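361aa long hypothetical D-aminopeptidase (Pyrococcus horikoshii, PDB 2DRH) is of unknown function but probably acts as an aminopeptidase of the peptidase S58 (DmpA-like) type. Local coordinates at residues M176-S187 / L204-L215. Residues are numbered along the deposited sequence; the frame is centred on the assembly and turned at random.
Sequences MSAFEFKGGIGS and LVLSNFGRREDL
Leu-215 and Phe-209 pack against the ring of Phe-179, the apolar centre where the open end of a beta hairpin, strands 184-193 and 198-207, gives way to a small second hairpin, 177-178 with 181-182, and the loop 208-215. CD1 of Leu-215 lies over one face of that ring, 3.8 Å from its centroid in a CH-pi contact, while the carbonyl O of Phe-209 sits above the opposite face and accepts Phe-179 N at 2.7 Å. The Phe-209 ring comes in obliquely, its CE2 3.4 Å from CZ of Phe-179. Leu-327 of helix 309-328 touches both Phe-179 and Leu-215. Gly-210 passes so close to the Phe-179 ring that a side chain there would run into it. In the longer hairpin, Gly-186 and Val-205 form an antiparallel hydrogen-bonded pair, and beyond it Ile-185 CD1 packs on Leu-206 CD1 at 3.8 Å.

Phe-179 is also the second residue of a type I' turn, 178-181, that turns the carbonyls of Phe-179 and Glu-180 to Arg-212. With CG anti to the backbone N (chi1 176°) and the chain then bent twice, Arg-212 lays its guanidinium flat on Phe-181, planes 11° apart, a stacked cation-pi pair. Its edge serves the turn: NE reaches Phe-179 O at 3.0 Å in the carbonyl plane, and NH2 meets Glu-180 O at 2.7 Å, from above that carbonyl's own plane. NH1 goes to Trp-229 O. A leucine in place of Arg-212 would probably leave these turn carbonyls without their donors and strip Phe-181 of its flat cover.

Where the strands part, the Asn-208 amide takes over, OD1 accepting Ser-177 N in an almost straight bond of 2.8 Å. At the outer polar edge Glu-180 OE1 takes Gly-233 N, and its OE2 accepts Arg-212 N on the anti side, at 3.0 Å.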
loop_
_atom_site.group_PDB
_atom_site.type_symbol
_atom_site.label_atom_id
_atom_site.label_comp_id
_atom_site.label_asym_id
_atom_site.label_seq_id
_atom_site.Cartn_x
_atom_site.Cartn_y
_atom_site.Cartn_z
ATOM N N MET A 176 13.867 -9.063 -26.256
ATOM C CA MET A 176 13.195 -7.834 -25.825
ATOM C C MET A 176 13.373 -6.624 -26.753
ATOM O O MET A 176 14.318 -6.554 -27.543
ATOM C CB MET A 176 13.664 -7.453 -24.418
ATOM C CG MET A 176 13.372 -8.502 -23.346
ATOM S SD MET A 176 11.607 -8.871 -23.116
ATOM C CE MET A 176 11.670 -10.605 -22.684
ATOM N N SER A 177 12.450 -5.673 -26.637
ATOM C CA SER A 177 12.456 -4.452 -27.436
ATOM C C SER A 177 12.382 -3.233 -26.523
ATOM O O SER A 177 11.625 -3.226 -25.559
ATOM C CB SER A 177 11.241 -4.423 -28.375
ATOM O OG SER A 177 11.211 -5.555 -29.212
ATOM N N ALA A 178 13.159 -2.200 -26.836
ATOM C CA ALA A 178 13.159 -0.969 -26.049
ATOM C C ALA A 178 13.261 0.234 -26.984
ATOM O O ALA A 178 14.215 0.344 -27.759
ATOM C CB ALA A 178 14.327 -0.969 -25.069
ATOM N N PHE A 179 12.271 1.123 -26.918
ATOM C CA PHE A 179 12.256 2.314 -27.765
ATOM C C PHE A 179 12.295 1.924 -29.237
ATOM O O PHE A 179 12.797 2.668 -30.077
ATOM C CB PHE A 179 13.456 3.208 -27.434
ATOM C CG PHE A 179 13.445 3.728 -26.030
ATOM C CD1 PHE A 179 12.537 4.715 -25.646
ATOM C CD2 PHE A 179 14.316 3.209 -25.075
ATOM C CE1 PHE A 179 12.496 5.175 -24.331
ATOM C CE2 PHE A 179 14.282 3.662 -23.759
ATOM C CZ PHE A 179 13.372 4.646 -23.386
ATOM N N GLU A 180 11.764 0.745 -29.533
ATOM C CA GLU A 180 11.721 0.222 -30.891
ATOM C C GLU A 180 13.094 -0.026 -31.499
ATOM O O GLU A 180 13.282 0.007 -32.713
ATOM C CB GLU A 180 10.849 1.116 -31.778
ATOM C CG GLU A 180 9.417 1.124 -31.279
ATOM C CD GLU A 180 8.483 1.985 -32.102
ATOM O OE1 GLU A 180 8.155 1.598 -33.245
ATOM O OE2 GLU A 180 8.080 3.049 -31.595
ATOM N N PHE A 181 14.046 -0.284 -30.610
ATOM C CA PHE A 181 15.410 -0.650 -30.960
ATOM C C PHE A 181 15.520 -1.969 -30.203
ATOM O O PHE A 181 14.609 -2.323 -29.446
ATOM C CB PHE A 181 16.425 0.350 -30.406
ATOM C CG PHE A 181 16.481 1.650 -31.165
ATOM C CD1 PHE A 181 16.828 1.669 -32.512
ATOM C CD2 PHE A 181 16.225 2.858 -30.521
ATOM C CE1 PHE A 181 16.925 2.880 -33.210
ATOM C CE2 PHE A 181 16.317 4.072 -31.205
ATOM C CZ PHE A 181 16.669 4.084 -32.551
ATOM N N LYS A 182 16.604 -2.710 -30.392
ATOM C CA LYS A 182 16.733 -3.966 -29.671
ATOM C C LYS A 182 16.938 -3.644 -28.195
ATOM O O LYS A 182 17.713 -2.749 -27.854
ATOM C CB LYS A 182 17.922 -4.765 -30.190
ATOM C CG LYS A 182 18.047 -6.150 -29.574
ATOM C CD LYS A 182 16.886 -7.047 -29.987
ATOM C CE LYS A 182 16.932 -8.384 -29.250
ATOM N NZ LYS A 182 16.917 -8.177 -27.777
ATOM N N GLY A 183 16.225 -4.359 -27.326
ATOM C CA GLY A 183 16.367 -4.146 -25.895
ATOM C C GLY A 183 17.149 -5.295 -25.286
ATOM O O GLY A 183 17.825 -6.028 -26.008
ATOM N N GLY A 184 17.063 -5.460 -23.967
ATOM C CA GLY A 184 17.771 -6.554 -23.318
ATOM C C GLY A 184 18.311 -6.266 -21.924
ATOM O O GLY A 184 17.722 -5.508 -21.158
ATOM N N ILE A 185 19.445 -6.882 -21.599
ATOM C CA ILE A 185 20.077 -6.707 -20.296
ATOM C C ILE A 185 21.066 -5.546 -20.317
ATOM O O ILE A 185 21.861 -5.412 -21.246
ATOM C CB ILE A 185 20.830 -7.992 -19.868
ATOM C CG1 ILE A 185 19.851 -9.168 -19.768
ATOM C CG2 ILE A 185 21.558 -7.766 -18.541
ATOM C CD1 ILE A 185 18.814 -9.038 -18.659
ATOM N N GLY A 186 20.989 -4.700 -19.294
ATOM C CA GLY A 186 21.889 -3.567 -19.166
ATOM C C GLY A 186 22.321 -3.491 -17.710
ATOM O O GLY A 186 21.592 -3.940 -16.831
ATOM N N SER A 187 23.499 -2.945 -17.429
ATOM C CA SER A 187 23.937 -2.860 -16.041
ATOM C C SER A 187 24.926 -1.728 -15.805
ATOM O O SER A 187 25.563 -1.228 -16.734
ATOM C CB SER A 187 24.553 -4.190 -15.594
ATOM O OG SER A 187 24.566 -4.287 -14.173
ATOM N N LEU A 204 20.915 -3.786 -12.487
ATOM C CA LEU A 204 20.777 -4.649 -13.644
ATOM C C LEU A 204 19.337 -4.459 -14.111
ATOM O O LEU A 204 18.392 -4.585 -13.325
ATOM C CB LEU A 204 21.029 -6.112 -13.274
ATOM C CG LEU A 204 20.867 -7.107 -14.433
ATOM C CD1 LEU A 204 21.611 -8.379 -14.117
ATOM C CD2 LEU A 204 19.384 -7.410 -14.685
ATOM N N VAL A 205 19.161 -4.140 -15.384
ATOM C CA VAL A 205 17.820 -3.935 -15.894
ATOM C C VAL A 205 17.516 -4.816 -17.088
ATOM O O VAL A 205 18.411 -5.217 -17.827
ATOM C CB VAL A 205 17.594 -2.465 -16.315
ATOM C CG1 VAL A 205 17.905 -1.525 -15.149
ATOM C CG2 VAL A 205 18.456 -2.137 -17.531
ATOM N N LEU A 206 16.234 -5.115 -17.252
ATOM C CA LEU A 206 15.734 -5.906 -18.369
ATOM C C LEU A 206 14.799 -4.899 -19.012
ATOM O O LEU A 206 13.690 -4.689 -18.530
ATOM C CB LEU A 206 14.951 -7.127 -17.864
ATOM C CG LEU A 206 14.245 -7.985 -18.923
ATOM C CD1 LEU A 206 15.261 -8.490 -19.928
ATOM C CD2 LEU A 206 13.518 -9.149 -18.262
ATOM N N SER A 207 15.268 -4.252 -20.075
ATOM C CA SER A 207 14.488 -3.223 -20.748
ATOM C C SER A 207 13.612 -3.770 -21.855
ATOM O O SER A 207 14.071 -4.528 -22.705
ATOM C CB SER A 207 15.421 -2.155 -21.324
ATOM O OG SER A 207 16.246 -2.707 -22.338
ATOM N N ASN A 208 12.352 -3.357 -21.856
ATOM C CA ASN A 208 11.413 -3.821 -22.868
ATOM C C ASN A 208 10.255 -2.839 -22.963
ATOM O O ASN A 208 9.092 -3.241 -23.028
ATOM C CB ASN A 208 10.897 -5.216 -22.493
ATOM C CG ASN A 208 10.010 -5.820 -23.566
ATOM O OD1 ASN A 208 10.440 -6.023 -24.706
ATOM N ND2 ASN A 208 8.764 -6.105 -23.208
ATOM N N PHE A 209 10.582 -1.550 -22.990
ATOM C CA PHE A 209 9.566 -0.497 -23.033
ATOM C C PHE A 209 9.917 0.661 -23.953
ATOM O O PHE A 209 10.969 0.684 -24.599
ATOM C CB PHE A 209 9.380 0.097 -21.636
ATOM C CG PHE A 209 10.558 0.929 -21.180
ATOM C CD1 PHE A 209 11.717 0.319 -20.695
ATOM C CD2 PHE A 209 10.532 2.317 -21.292
ATOM C CE1 PHE A 209 12.841 1.088 -20.328
ATOM C CE2 PHE A 209 11.648 3.095 -20.929
ATOM C CZ PHE A 209 12.801 2.476 -20.447
ATOM N N GLY A 210 9.007 1.630 -23.986
ATOM C CA GLY A 210 9.212 2.848 -24.745
ATOM C C GLY A 210 8.909 2.931 -26.219
ATOM O O GLY A 210 9.061 1.961 -26.965
ATOM N N ARG A 211 8.461 4.121 -26.618
ATOM C CA ARG A 211 8.163 4.440 -28.011
ATOM C C ARG A 211 9.488 4.964 -28.551
ATOM O O ARG A 211 10.313 5.467 -27.783
ATOM C CB ARG A 211 7.118 5.557 -28.104
ATOM C CG ARG A 211 5.673 5.133 -27.954
ATOM C CD ARG A 211 4.824 6.360 -27.654
ATOM N NE ARG A 211 3.455 6.256 -28.151
ATOM C CZ ARG A 211 3.123 6.296 -29.438
ATOM N NH1 ARG A 211 4.061 6.435 -30.366
ATOM N NH2 ARG A 211 1.849 6.214 -29.798
ATOM N N ARG A 212 9.691 4.865 -29.856
ATOM C CA ARG A 212 10.935 5.324 -30.460
ATOM C C ARG A 212 11.297 6.764 -30.094
ATOM O O ARG A 212 12.437 7.048 -29.716
ATOM C CB ARG A 212 10.858 5.185 -31.988
ATOM C CG ARG A 212 12.075 5.735 -32.726
ATOM C CD ARG A 212 13.354 5.006 -32.332
ATOM N NE ARG A 212 13.397 3.638 -32.839
ATOM C CZ ARG A 212 13.497 3.323 -34.126
ATOM N NH1 ARG A 212 13.565 4.278 -35.046
ATOM N NH2 ARG A 212 13.521 2.053 -34.496
ATOM N N GLU A 213 10.322 7.663 -30.196
ATOM C CA GLU A 213 10.540 9.075 -29.912
ATOM C C GLU A 213 10.691 9.493 -28.452
ATOM O O GLU A 213 11.017 10.652 -28.181
ATOM C CB GLU A 213 9.436 9.920 -30.559
ATOM C CG GLU A 213 8.048 9.305 -30.478
ATOM C CD GLU A 213 7.958 7.998 -31.252
ATOM O OE1 GLU A 213 8.304 7.998 -32.452
ATOM O OE2 GLU A 213 7.550 6.976 -30.663
ATOM N N ASP A 214 10.456 8.584 -27.512
ATOM C CA ASP A 214 10.602 8.949 -26.108
ATOM C C ASP A 214 12.072 8.934 -25.675
ATOM O O ASP A 214 12.487 9.727 -24.831
ATOM C CB ASP A 214 9.814 7.993 -25.206
ATOM C CG ASP A 214 8.322 7.976 -25.517
ATOM O OD1 ASP A 214 7.749 9.042 -25.831
ATOM O OD2 ASP A 214 7.722 6.887 -25.427
ATOM N N LEU A 215 12.851 8.035 -26.269
ATOM C CA LEU A 215 14.264 7.868 -25.933
ATOM C C LEU A 215 15.019 9.156 -25.611
ATOM O O LEU A 215 15.169 10.053 -26.448
ATOM C CB LEU A 215 14.979 7.098 -27.054
ATOM C CG LEU A 215 16.456 6.732 -26.825
ATOM C CD1 LEU A 215 16.633 5.984 -25.507
ATOM C CD2 LEU A 215 16.946 5.888 -27.987
HETATM O O HOH W 1 9.939 -0.812 -27.914
#